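Local coordinates for N-acetylglucosamine-6-phosphate deacetylase (Mycobacterium smegmatis, PDB 6FV4), which probably removes the acetyl group from N-acetylglucosamine 6-phosphate as a metal-dependent hydrolase, a step in amino-sugar metabolism, at residues 109-117 with 151-162; 59-68 with 365-376. The protein carries 1 engineered substitution. All coordinates share one frame; numbering follows the deposited sequence.

Contact 1. Residues 109-117 with 151-162; sequences VTAGPEDLL and QPVLMRDPDPGE
Arg156 reaches from a loop to the start of helix 113-129 and brings both terminal nitrogens, NH1 and NH2, end-on to one backbone oxygen, Ala111 O. With CG lodged between the backbone N and the carbonyl carbon (chi1 54°), the chain leaves CB and runs extended through CG and CD to NE, which turns to Glu162 OE1 on the syn side. CZ carries the plane under Pro113, whose CG lies over one face, 4.1 Å from CZ. NH1 donates to Ala111 O at 3.0 Å and, weakly, to Leu154 O of its own loop. NH2 binds the same Ala111 O at 3.0 Å, in the carbonyl plane, and makes the salt bridge to Glu162 OE2 at 2.7 Å with a nearly straight N-H (170°). A water molecule donates to both Glu162 OE2 and Pro113 O. Beside this polar cluster, Thr110 CG2 packs on Leu154 CB (3.5 Å) and Leu154 CD1 rests near Gly112 N, the N-cap residue. The acceptor oxygens of Ala111 and Glu162 all lie close to the guanidinium plane, which should restrict its rotation; the positive charge would probably polarise the Ala111 carbonyl while Glu162 balances it, tying the starts of two helices through one arginine.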
loop_
_atom_site.group_PDB
_atom_site.type_symbol
_atom_site.label_atom_id
_atom_site.label_comp_id
_atom_site.label_asym_id
_atom_site.label_seq_id
_atom_site.Cartn_x
_atom_site.Cartn_y
_atom_site.Cartn_z
ATOM N N VAL B 109 -24.093 -7.642 -15.172
ATOM C CA VAL B 109 -24.291 -6.392 -14.442
ATOM C C VAL B 109 -25.667 -6.383 -13.786
ATOM O O VAL B 109 -26.488 -7.274 -14.023
ATOM C CB VAL B 109 -24.134 -5.157 -15.344
ATOM C CG1 VAL B 109 -22.737 -5.092 -15.941
ATOM C CG2 VAL B 109 -25.208 -5.154 -16.422
ATOM N N THR B 110 -25.913 -5.360 -12.965
ATOM C CA THR B 110 -27.185 -5.193 -12.272
ATOM C C THR B 110 -28.356 -5.329 -13.237
ATOM O O THR B 110 -28.394 -4.689 -14.291
ATOM C CB THR B 110 -27.224 -3.827 -11.573
ATOM O OG1 THR B 110 -26.315 -3.825 -10.464
ATOM C CG2 THR B 110 -28.603 -3.522 -11.050
ATOM N N ALA B 111 -29.297 -6.196 -12.884
ATOM C CA ALA B 111 -30.467 -6.445 -13.717
ATOM C C ALA B 111 -31.691 -6.650 -12.837
ATOM O O ALA B 111 -31.584 -6.912 -11.635
ATOM C CB ALA B 111 -30.267 -7.663 -14.630
ATOM N N GLY B 112 -32.869 -6.544 -13.460
ATOM C CA GLY B 112 -34.117 -6.815 -12.784
ATOM C C GLY B 112 -34.231 -8.272 -12.381
ATOM O O GLY B 112 -33.527 -9.131 -12.915
ATOM N N PRO B 113 -35.140 -8.585 -11.449
ATOM C CA PRO B 113 -35.183 -9.954 -10.905
ATOM C C PRO B 113 -35.503 -11.014 -11.945
ATOM O O PRO B 113 -34.885 -12.082 -11.952
ATOM C CB PRO B 113 -36.281 -9.873 -9.833
ATOM C CG PRO B 113 -36.508 -8.402 -9.591
ATOM C CD PRO B 113 -36.216 -7.741 -10.899
ATOM N N GLU B 114 -36.456 -10.736 -12.833
ATOM C CA GLU B 114 -36.820 -11.697 -13.869
ATOM C C GLU B 114 -35.735 -11.789 -14.942
ATOM O O GLU B 114 -35.375 -12.890 -15.382
ATOM C CB GLU B 114 -38.184 -11.314 -14.473
ATOM C CG GLU B 114 -38.316 -9.835 -14.950
ATOM C CD GLU B 114 -38.206 -8.771 -13.829
ATOM O OE1 GLU B 114 -38.765 -8.982 -12.728
ATOM O OE2 GLU B 114 -37.545 -7.726 -14.047
ATOM N N ASP B 115 -35.193 -10.648 -15.370
ATOM C CA ASP B 115 -34.091 -10.697 -16.324
ATOM C C ASP B 115 -32.855 -11.365 -15.727
ATOM O O ASP B 115 -32.144 -12.082 -16.439
ATOM C CB ASP B 115 -33.762 -9.294 -16.820
ATOM C CG ASP B 115 -34.700 -8.853 -17.924
ATOM O OD1 ASP B 115 -35.403 -9.732 -18.479
ATOM O OD2 ASP B 115 -34.739 -7.641 -18.233
ATOM N N LEU B 116 -32.616 -11.190 -14.426
ATOM C CA LEU B 116 -31.486 -11.860 -13.785
ATOM C C LEU B 116 -31.625 -13.371 -13.882
ATOM O O LEU B 116 -30.673 -14.072 -14.249
ATOM C CB LEU B 116 -31.372 -11.423 -12.325
ATOM C CG LEU B 116 -30.283 -12.047 -11.455
ATOM C CD1 LEU B 116 -28.942 -11.944 -12.154
ATOM C CD2 LEU B 116 -30.223 -11.315 -10.126
ATOM N N LEU B 117 -32.825 -13.889 -13.592
ATOM C CA LEU B 117 -33.034 -15.333 -13.607
ATOM C C LEU B 117 -32.858 -15.911 -15.005
ATOM O O LEU B 117 -32.264 -16.985 -15.166
ATOM C CB LEU B 117 -34.417 -15.669 -13.052
ATOM C CG LEU B 117 -34.526 -15.581 -11.533
ATOM C CD1 LEU B 117 -35.990 -15.688 -11.085
ATOM C CD2 LEU B 117 -33.688 -16.664 -10.879
ATOM N N GLN B 151 -25.987 -0.153 -13.880
ATOM C CA GLN B 151 -27.369 0.333 -13.969
ATOM C C GLN B 151 -27.879 0.605 -12.558
ATOM O O GLN B 151 -28.609 -0.207 -11.972
ATOM C CB GLN B 151 -28.258 -0.664 -14.720
ATOM C CG GLN B 151 -29.733 -0.235 -14.822
ATOM C CD GLN B 151 -29.973 0.805 -15.906
ATOM O OE1 GLN B 151 -30.968 1.536 -15.882
ATOM N NE2 GLN B 151 -29.058 0.876 -16.865
ATOM N N PRO B 152 -27.507 1.753 -11.974
ATOM C CA PRO B 152 -27.793 1.990 -10.545
ATOM C C PRO B 152 -29.273 2.141 -10.186
ATOM O O PRO B 152 -29.595 2.067 -8.992
ATOM C CB PRO B 152 -27.017 3.286 -10.227
ATOM C CG PRO B 152 -26.645 3.875 -11.543
ATOM C CD PRO B 152 -26.553 2.738 -12.518
ATOM N N VAL B 153 -30.188 2.344 -11.136
ATOM C CA VAL B 153 -31.583 2.445 -10.710
ATOM C C VAL B 153 -32.152 1.084 -10.310
ATOM O O VAL B 153 -33.179 1.023 -9.625
ATOM C CB VAL B 153 -32.468 3.121 -11.781
ATOM C CG1 VAL B 153 -32.186 4.621 -11.838
ATOM C CG2 VAL B 153 -32.282 2.476 -13.149
ATOM N N LEU B 154 -31.504 -0.017 -10.687
ATOM C CA LEU B 154 -31.976 -1.345 -10.305
ATOM C C LEU B 154 -31.233 -1.923 -9.104
ATOM O O LEU B 154 -31.550 -3.042 -8.677
ATOM C CB LEU B 154 -31.870 -2.316 -11.488
ATOM C CG LEU B 154 -32.734 -2.077 -12.733
ATOM C CD1 LEU B 154 -32.064 -2.679 -13.970
ATOM C CD2 LEU B 154 -34.148 -2.643 -12.555
ATOM N N MET B 155 -30.241 -1.211 -8.566
ATOM C CA MET B 155 -29.569 -1.668 -7.356
ATOM C C MET B 155 -30.585 -1.836 -6.229
ATOM O O MET B 155 -31.513 -1.034 -6.083
ATOM C CB MET B 155 -28.469 -0.668 -6.951
ATOM C CG MET B 155 -27.364 -0.519 -7.979
ATOM S SD MET B 155 -26.011 0.584 -7.468
ATOM C CE MET B 155 -26.960 1.968 -6.835
ATOM N N ARG B 156 -30.428 -2.894 -5.434
ATOM C CA ARG B 156 -31.400 -3.152 -4.384
ATOM C C ARG B 156 -30.750 -3.944 -3.264
ATOM O O ARG B 156 -29.687 -4.549 -3.439
ATOM C CB ARG B 156 -32.637 -3.898 -4.928
ATOM C CG ARG B 156 -32.317 -5.190 -5.682
ATOM C CD ARG B 156 -33.569 -5.741 -6.393
ATOM N NE ARG B 156 -33.299 -6.945 -7.181
ATOM C CZ ARG B 156 -32.892 -6.956 -8.452
ATOM N NH1 ARG B 156 -32.697 -5.823 -9.116
ATOM N NH2 ARG B 156 -32.695 -8.112 -9.067
ATOM N N ASP B 157 -31.408 -3.926 -2.103
ATOM C CA ASP B 157 -30.925 -4.663 -0.944
ATOM C C ASP B 157 -30.869 -6.158 -1.264
ATOM O O ASP B 157 -31.682 -6.658 -2.047
ATOM C CB ASP B 157 -31.845 -4.439 0.258
ATOM C CG ASP B 157 -31.651 -3.076 0.939
ATOM O OD1 ASP B 157 -30.777 -2.270 0.534
ATOM O OD2 ASP B 157 -32.397 -2.820 1.913
ATOM N N PRO B 158 -29.918 -6.905 -0.659
ATOM C CA PRO B 158 -29.842 -8.355 -0.912
ATOM C C PRO B 158 -30.872 -9.162 -0.134
ATOM O O PRO B 158 -30.681 -9.463 1.048
ATOM C CB PRO B 158 -28.409 -8.710 -0.483
ATOM C CG PRO B 158 -28.086 -7.703 0.555
ATOM C CD PRO B 158 -28.754 -6.423 0.108
ATOM N N ASP B 159 -31.959 -9.526 -0.808
ATOM C CA ASP B 159 -33.031 -10.331 -0.212
ATOM C C ASP B 159 -32.664 -11.810 -0.271
ATOM O O ASP B 159 -32.352 -12.315 -1.355
ATOM C CB ASP B 159 -34.337 -10.078 -0.960
ATOM C CG ASP B 159 -35.374 -11.156 -0.720
ATOM O OD1 ASP B 159 -35.623 -11.501 0.455
ATOM O OD2 ASP B 159 -35.952 -11.655 -1.708
ATOM N N PRO B 160 -32.663 -12.532 0.851
ATOM C CA PRO B 160 -32.208 -13.927 0.798
ATOM C C PRO B 160 -33.084 -14.820 -0.072
ATOM O O PRO B 160 -32.571 -15.782 -0.658
ATOM C CB PRO B 160 -32.211 -14.361 2.273
ATOM C CG PRO B 160 -32.961 -13.319 3.010
ATOM C CD PRO B 160 -32.851 -12.059 2.234
ATOM N N GLY B 161 -34.380 -14.523 -0.190
ATOM C CA GLY B 161 -35.221 -15.264 -1.120
ATOM C C GLY B 161 -34.749 -15.151 -2.559
ATOM O O GLY B 161 -34.583 -16.157 -3.250
ATOM N N GLU B 162 -34.505 -13.922 -3.030
ATOM C CA GLU B 162 -34.024 -13.771 -4.403
ATOM C C GLU B 162 -32.643 -14.393 -4.591
ATOM O O GLU B 162 -32.346 -14.933 -5.663
ATOM C CB GLU B 162 -33.992 -12.301 -4.822
ATOM C CG GLU B 162 -33.463 -12.154 -6.233
ATOM C CD GLU B 162 -33.640 -10.781 -6.802
ATOM O OE1 GLU B 162 -34.166 -9.915 -6.077
ATOM O OE2 GLU B 162 -33.249 -10.568 -7.975
HETATM O O HOH W 1 -24.869 -0.994 -10.746
HETATM O O HOH W 2 -34.141 -12.751 -9.489
#

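Contact 2. Residues 59-68 with 365-376; sequences LGAATVVPGF and LAAGARADLVVL
A short antiparallel strand pair, away from the metal centre, joins the beginning of strand 63-76 to strand 373-376, late in the chain: 63-66 runs against 373-376 at 154°. Thr63 and Leu376 form one hydrogen-bonded pair, in which Thr63 N to Leu376 O and Leu376 N to Thr63 O are each 2.8 Å. Val65 and Val374 form the next, and its Val65 N to Val374 O bond is the straighter of the two (165°). Between them Val64 faces Val375 as a non-hydrogen-bonded pair, with Val64 CA directing its hydrogen at Val374 O, 3.3 Å away. Past Pro66 the pairing ends in a bond from Gly67 N to Asp372 O whose donor stands above the carbonyl plane, not on a lone pair. Side chains divide between the two faces. On one, Val375 CG1, anti to the backbone N (chi1 -171°), presses on Ala62 CB at a tight 3.5 Å, while its CG2 meets Leu59 CD1 at 3.9 Å. There Val64 CG1 also touches Leu373 CB and, with the side chains nearly at right angles, Leu365 CD1. On the other, Val65 CG2 lies 3.8 Å from Val374 CB and also reaches Leu376 CD1; helix 339-357 covers Val65 through Val347, and strand 382-387 backs Val374 and Leu376 through Val382. Such pairing of sequence-distant strands is consistent with the NagA family architecture, in which a small beta domain built from both chain ends adjoins the catalytic barrel.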
loop_
_atom_site.group_PDB
_atom_site.type_symbol
_atom_site.label_atom_id
_atom_site.label_comp_id
_atom_site.label_asym_id
_atom_site.label_seq_id
_atom_site.Cartn_x
_atom_site.Cartn_y
_atom_site.Cartn_z
ATOM N N LEU B 59 9.009 -24.746 -29.885
ATOM C CA LEU B 59 8.495 -23.392 -30.010
ATOM C C LEU B 59 9.607 -22.365 -30.150
ATOM O O LEU B 59 9.322 -21.197 -30.430
ATOM C CB LEU B 59 7.599 -23.082 -28.814
ATOM C CG LEU B 59 6.384 -24.020 -28.813
ATOM C CD1 LEU B 59 5.693 -24.058 -27.457
ATOM C CD2 LEU B 59 5.410 -23.631 -29.918
ATOM N N GLY B 60 10.859 -22.778 -29.978
ATOM C CA GLY B 60 11.973 -21.882 -30.231
ATOM C C GLY B 60 12.120 -20.835 -29.150
ATOM O O GLY B 60 12.003 -21.120 -27.953
ATOM N N ALA B 61 12.370 -19.597 -29.580
ATOM C CA ALA B 61 12.601 -18.501 -28.652
ATOM C C ALA B 61 11.285 -17.909 -28.172
ATOM O O ALA B 61 11.068 -16.696 -28.268
ATOM C CB ALA B 61 13.454 -17.419 -29.307
ATOM N N ALA B 62 10.398 -18.754 -27.669
ATOM C CA ALA B 62 9.118 -18.326 -27.132
ATOM C C ALA B 62 9.076 -18.588 -25.635
ATOM O O ALA B 62 9.799 -19.445 -25.118
ATOM C CB ALA B 62 7.968 -19.057 -27.831
ATOM N N THR B 63 8.245 -17.818 -24.938
ATOM C CA THR B 63 7.940 -18.067 -23.533
ATOM C C THR B 63 6.567 -18.737 -23.442
ATOM O O THR B 63 5.590 -18.219 -23.988
ATOM C CB THR B 63 7.968 -16.761 -22.729
ATOM O OG1 THR B 63 9.286 -16.195 -22.763
ATOM C CG2 THR B 63 7.603 -17.010 -21.274
ATOM N N VAL B 64 6.499 -19.907 -22.797
ATOM C CA VAL B 64 5.231 -20.588 -22.539
ATOM C C VAL B 64 4.784 -20.260 -21.121
ATOM O O VAL B 64 5.589 -20.290 -20.184
ATOM C CB VAL B 64 5.346 -22.109 -22.737
ATOM C CG1 VAL B 64 4.044 -22.800 -22.325
ATOM C CG2 VAL B 64 5.696 -22.441 -24.184
ATOM N N VAL B 65 3.508 -19.928 -20.966
ATOM C CA VAL B 65 2.917 -19.656 -19.659
ATOM C C VAL B 65 1.637 -20.476 -19.549
ATOM O O VAL B 65 1.088 -20.928 -20.563
ATOM C CB VAL B 65 2.633 -18.149 -19.466
ATOM C CG1 VAL B 65 3.968 -17.345 -19.472
ATOM C CG2 VAL B 65 1.649 -17.652 -20.532
ATOM N N PRO B 66 1.130 -20.679 -18.339
ATOM C CA PRO B 66 -0.196 -21.300 -18.206
ATOM C C PRO B 66 -1.253 -20.409 -18.846
ATOM O O PRO B 66 -1.060 -19.203 -19.029
ATOM C CB PRO B 66 -0.405 -21.415 -16.691
ATOM C CG PRO B 66 0.949 -21.094 -16.051
ATOM C CD PRO B 66 1.690 -20.258 -17.039
ATOM N N GLY B 67 -2.377 -21.020 -19.209
ATOM C CA GLY B 67 -3.458 -20.240 -19.791
ATOM C C GLY B 67 -3.913 -19.150 -18.838
ATOM O O GLY B 67 -3.894 -19.321 -17.614
ATOM N N PHE B 68 -4.301 -18.002 -19.405
ATOM C CA PHE B 68 -4.824 -16.923 -18.578
ATOM C C PHE B 68 -6.210 -17.290 -18.045
ATOM O O PHE B 68 -6.994 -17.966 -18.714
ATOM C CB PHE B 68 -4.892 -15.611 -19.373
ATOM C CG PHE B 68 -3.553 -15.154 -19.932
ATOM C CD1 PHE B 68 -3.454 -14.726 -21.251
ATOM C CD2 PHE B 68 -2.415 -15.128 -19.142
ATOM C CE1 PHE B 68 -2.244 -14.283 -21.781
ATOM C CE2 PHE B 68 -1.182 -14.688 -19.675
ATOM C CZ PHE B 68 -1.111 -14.273 -20.995
ATOM N N LEU B 365 1.186 -25.467 -15.124
ATOM C CA LEU B 365 1.614 -26.547 -15.996
ATOM C C LEU B 365 2.340 -27.534 -15.090
ATOM O O LEU B 365 3.507 -27.351 -14.752
ATOM C CB LEU B 365 2.477 -26.011 -17.131
ATOM C CG LEU B 365 1.685 -25.103 -18.081
ATOM C CD1 LEU B 365 2.626 -24.274 -18.939
ATOM C CD2 LEU B 365 0.747 -25.941 -18.944
ATOM N N ALA B 366 1.613 -28.546 -14.638
ATOM C CA ALA B 366 2.150 -29.553 -13.742
ATOM C C ALA B 366 1.555 -30.893 -14.133
ATOM O O ALA B 366 0.509 -30.960 -14.783
ATOM C CB ALA B 366 1.830 -29.241 -12.275
ATOM N N ALA B 367 2.237 -31.963 -13.735
ATOM C CA ALA B 367 1.703 -33.294 -13.961
ATOM C C ALA B 367 0.278 -33.370 -13.432
ATOM O O ALA B 367 -0.007 -32.915 -12.324
ATOM C CB ALA B 367 2.594 -34.341 -13.280
ATOM N N GLY B 368 -0.625 -33.908 -14.255
ATOM C CA GLY B 368 -2.016 -34.040 -13.901
ATOM C C GLY B 368 -2.904 -32.881 -14.324
ATOM O O GLY B 368 -4.120 -33.067 -14.461
ATOM N N ALA B 369 -2.337 -31.695 -14.534
ATOM C CA ALA B 369 -3.140 -30.523 -14.853
ATOM C C ALA B 369 -3.645 -30.575 -16.293
ATOM O O ALA B 369 -3.050 -31.216 -17.166
ATOM C CB ALA B 369 -2.322 -29.250 -14.640
ATOM N N ARG B 370 -4.760 -29.884 -16.540
ATOM C CA ARG B 370 -5.254 -29.772 -17.906
ATOM C C ARG B 370 -4.286 -28.941 -18.736
ATOM O O ARG B 370 -3.635 -28.022 -18.234
ATOM C CB ARG B 370 -6.660 -29.161 -17.951
ATOM C CG ARG B 370 -7.430 -29.588 -19.203
ATOM C CD ARG B 370 -8.851 -29.066 -19.246
ATOM N NE ARG B 370 -8.884 -27.615 -19.412
ATOM C CZ ARG B 370 -9.998 -26.895 -19.445
ATOM N NH1 ARG B 370 -11.194 -27.494 -19.338
ATOM N NH2 ARG B 370 -9.915 -25.574 -19.589
ATOM N N ALA B 371 -4.166 -29.300 -20.015
ATOM C CA ALA B 371 -3.145 -28.725 -20.884
ATOM C C ALA B 371 -3.675 -27.425 -21.497
ATOM O O ALA B 371 -4.080 -27.357 -22.660
ATOM C CB ALA B 371 -2.726 -29.726 -21.950
ATOM N N ASP B 372 -3.653 -26.372 -20.682
ATOM C CA ASP B 372 -4.028 -25.027 -21.097
ATOM C C ASP B 372 -2.775 -24.172 -20.992
ATOM O O ASP B 372 -2.229 -24.015 -19.895
ATOM C CB ASP B 372 -5.124 -24.443 -20.207
ATOM C CG ASP B 372 -6.357 -25.314 -20.128
ATOM O OD1 ASP B 372 -6.518 -26.242 -20.949
ATOM O OD2 ASP B 372 -7.179 -25.060 -19.228
ATOM N N LEU B 373 -2.303 -23.649 -22.120
ATOM C CA LEU B 373 -1.073 -22.870 -22.096
ATOM C C LEU B 373 -1.114 -21.833 -23.207
ATOM O O LEU B 373 -1.936 -21.907 -24.126
ATOM C CB LEU B 373 0.170 -23.764 -22.219
ATOM C CG LEU B 373 0.319 -24.734 -23.398
ATOM C CD1 LEU B 373 0.738 -24.035 -24.696
ATOM C CD2 LEU B 373 1.344 -25.820 -23.034
ATOM N N VAL B 374 -0.191 -20.872 -23.117
ATOM C CA VAL B 374 -0.114 -19.742 -24.037
ATOM C C VAL B 374 1.342 -19.555 -24.440
ATOM O O VAL B 374 2.242 -19.636 -23.601
ATOM C CB VAL B 374 -0.674 -18.445 -23.406
ATOM C CG1 VAL B 374 -0.480 -17.255 -24.349
ATOM C CG2 VAL B 374 -2.141 -18.602 -23.070
ATOM N N VAL B 375 1.576 -19.353 -25.728
ATOM C CA VAL B 375 2.915 -19.166 -26.256
ATOM C C VAL B 375 3.067 -17.695 -26.592
ATOM O O VAL B 375 2.202 -17.114 -27.256
ATOM C CB VAL B 375 3.172 -20.054 -27.482
ATOM C CG1 VAL B 375 4.639 -19.995 -27.851
ATOM C CG2 VAL B 375 2.761 -21.500 -27.180
ATOM N N LEU B 376 4.150 -17.088 -26.109
ATOM C CA LEU B 376 4.396 -15.665 -26.282
ATOM C C LEU B 376 5.764 -15.467 -26.910
ATOM O O LEU B 376 6.704 -16.200 -26.591
ATOM C CB LEU B 376 4.333 -14.929 -24.936
ATOM C CG LEU B 376 3.144 -15.185 -24.010
ATOM C CD1 LEU B 376 3.430 -14.623 -22.625
ATOM C CD2 LEU B 376 1.879 -14.564 -24.586
#

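The two contacts sit on opposite sides of the chain's centre, their own centres 39 Å apart and their nearest atoms about 20 Å apart, so neither touches the other. Along the chain, contact 2 encloses contact 1: residues 59-68 come first, then 109-117 and 151-162, and 365-376 last. Strand 63-76, which starts in contact 2, pairs in parallel with strand 104-109, whose end leads into contact 1, and it carries the zinc ligands His72 and His74. Contact 1 ties loops and helix starts on the metal side of the fold; its Thr110 side chain comes about 9 Å from the cadmium ion, whereas contact 2 brings early and late parts of the chain together.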